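Local coordinates for protein putative acetyltransferase (Nocardia farcinica, PDB 3D9W) that probably transfers acetyl groups from acetyl-coenzyme A to arylamine substrates, as expected for an arylamine N-acetyltransferase, at residues T219-L224 / V234-T239. Residues are numbered along the deposited sequence; the frame is centred on the assembly and turned at random.
Sequences TTRPFL and VLDGLT
R221 faces D236 and G237 where the first strand of an antiparallel beta hairpin, 223-227, comes in from its loop to pair with 232-236; these are the first two strands of a four-stranded antiparallel sheet, separate from the eight-stranded one of this arylamine N-acetyltransferase fold. R221 CG comes within 4.3 Å of G237 CA. D236 OD1 lies off the R221 guanidinium edge, near its plane, 4.4 Å from NE and beyond salt-bridge range, although the opposite charges probably attract. A water spans the gap, donating to D236 OD1 and accepting a weak bond from R221 NH2. P222 O then takes the G237 N-H, with G237 N 3.2 Å away, a bent bond whose donor is tilted 26° from the carbonyl plane. G237, just past the strand end, has a positive phi, with backbone angles open chiefly to glycine. F223 and D236 form a non-hydrogen-bonded pair with their side chains on one face of the sheet. Both carry CG anti to the backbone N (chi1 -171° in F223), which brings ring and carboxylate together with their planes 89° apart; D236 OD1 sits at the ring edge, 3.4 Å from F223 CD1. The N53 amide bonds both R221 O, through ND2, and F223 N, through OD1. L224 and L235 make the hydrogen-bonded pair, and their side chains lie side by side on the other face, L224 CD1 3.8 Å from L235 CD2, with L224 against I263 and L235 against L259 of helix 259-265. The L224 N-H reaches a lone pair of L235 O in the carbonyl plane, while L224 O accepts the L235 N-H (N to O 2.6 Å) and has a CA-H...O contact from V234, whose CA is 3.2 Å from that oxygen.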
# COMPACT_ATOMS: atom_id res chain seq x y z
N THR A 219 5.42 -14.31 -1.82
CA THR A 219 6.15 -15.19 -0.92
C THR A 219 7.46 -15.66 -1.52
O THR A 219 8.34 -16.17 -0.82
CB THR A 219 5.32 -16.43 -0.61
OG1 THR A 219 5.00 -17.08 -1.85
CG2 THR A 219 4.03 -16.05 0.11
N THR A 220 7.60 -15.47 -2.82
CA THR A 220 8.79 -15.92 -3.52
C THR A 220 10.02 -15.01 -3.35
O THR A 220 10.74 -15.14 -2.37
CB THR A 220 8.45 -16.11 -5.01
OG1 THR A 220 8.10 -14.85 -5.60
CG2 THR A 220 7.25 -17.08 -5.14
N ARG A 221 10.26 -14.11 -4.30
CA ARG A 221 11.42 -13.22 -4.23
C ARG A 221 11.13 -11.83 -3.65
O ARG A 221 9.97 -11.42 -3.49
CB ARG A 221 12.04 -13.02 -5.61
CG ARG A 221 11.14 -12.33 -6.62
CD ARG A 221 10.69 -13.33 -7.63
NE ARG A 221 10.06 -12.72 -8.79
CZ ARG A 221 9.77 -13.39 -9.91
NH1 ARG A 221 10.06 -14.69 -10.00
NH2 ARG A 221 9.17 -12.76 -10.92
N PRO A 222 12.19 -11.09 -3.33
CA PRO A 222 12.07 -9.74 -2.78
C PRO A 222 11.29 -8.84 -3.72
O PRO A 222 11.45 -8.91 -4.94
CB PRO A 222 13.51 -9.31 -2.65
CG PRO A 222 14.17 -10.55 -2.26
CD PRO A 222 13.58 -11.54 -3.24
N PHE A 223 10.43 -8.00 -3.14
CA PHE A 223 9.66 -7.04 -3.92
C PHE A 223 9.53 -5.79 -3.06
O PHE A 223 8.73 -5.73 -2.12
CB PHE A 223 8.29 -7.60 -4.27
CG PHE A 223 7.54 -6.74 -5.23
CD1 PHE A 223 7.95 -6.64 -6.55
CD2 PHE A 223 6.46 -5.97 -4.81
CE1 PHE A 223 7.30 -5.79 -7.44
CE2 PHE A 223 5.82 -5.12 -5.68
CZ PHE A 223 6.24 -5.02 -6.99
N LEU A 224 10.33 -4.78 -3.38
CA LEU A 224 10.33 -3.54 -2.61
C LEU A 224 9.98 -2.30 -3.43
O LEU A 224 10.38 -2.15 -4.59
CB LEU A 224 11.71 -3.33 -1.99
CG LEU A 224 12.41 -4.55 -1.39
CD1 LEU A 224 13.80 -4.17 -0.91
CD2 LEU A 224 11.57 -5.10 -0.26
N VAL A 234 11.52 0.76 -7.36
CA VAL A 234 10.99 -0.59 -7.27
C VAL A 234 12.08 -1.64 -7.42
O VAL A 234 12.92 -1.56 -8.32
CB VAL A 234 9.92 -0.88 -8.36
CG1 VAL A 234 9.49 -2.34 -8.30
CG2 VAL A 234 8.73 0.02 -8.17
N LEU A 235 12.09 -2.61 -6.50
CA LEU A 235 13.04 -3.71 -6.57
C LEU A 235 12.23 -4.99 -6.81
O LEU A 235 11.48 -5.41 -5.94
CB LEU A 235 13.85 -3.86 -5.28
CG LEU A 235 14.80 -5.06 -5.38
CD1 LEU A 235 15.74 -4.90 -6.57
CD2 LEU A 235 15.59 -5.19 -4.11
N ASP A 236 12.38 -5.57 -7.99
CA ASP A 236 11.66 -6.78 -8.37
C ASP A 236 12.68 -7.89 -8.65
O ASP A 236 13.02 -8.17 -9.81
CB ASP A 236 10.80 -6.49 -9.61
CG ASP A 236 9.88 -7.65 -9.98
OD1 ASP A 236 9.46 -8.41 -9.07
OD2 ASP A 236 9.55 -7.76 -11.18
N GLY A 237 13.17 -8.50 -7.57
CA GLY A 237 14.18 -9.53 -7.69
C GLY A 237 15.51 -8.82 -7.71
O GLY A 237 15.92 -8.23 -6.72
N LEU A 238 16.19 -8.87 -8.85
CA LEU A 238 17.46 -8.18 -8.98
C LEU A 238 17.33 -7.05 -10.00
O LEU A 238 18.32 -6.53 -10.50
CB LEU A 238 18.55 -9.15 -9.42
CG LEU A 238 18.96 -10.23 -8.42
CD1 LEU A 238 20.07 -11.04 -9.05
CD2 LEU A 238 19.44 -9.60 -7.12
N THR A 239 16.09 -6.69 -10.30
CA THR A 239 15.82 -5.61 -11.25
C THR A 239 15.43 -4.38 -10.47
O THR A 239 14.45 -4.39 -9.73
CB THR A 239 14.69 -6.00 -12.21
OG1 THR A 239 14.99 -7.25 -12.82
CG2 THR A 239 14.54 -4.97 -13.30
O HOH W 1 7.47 -9.76 -10.70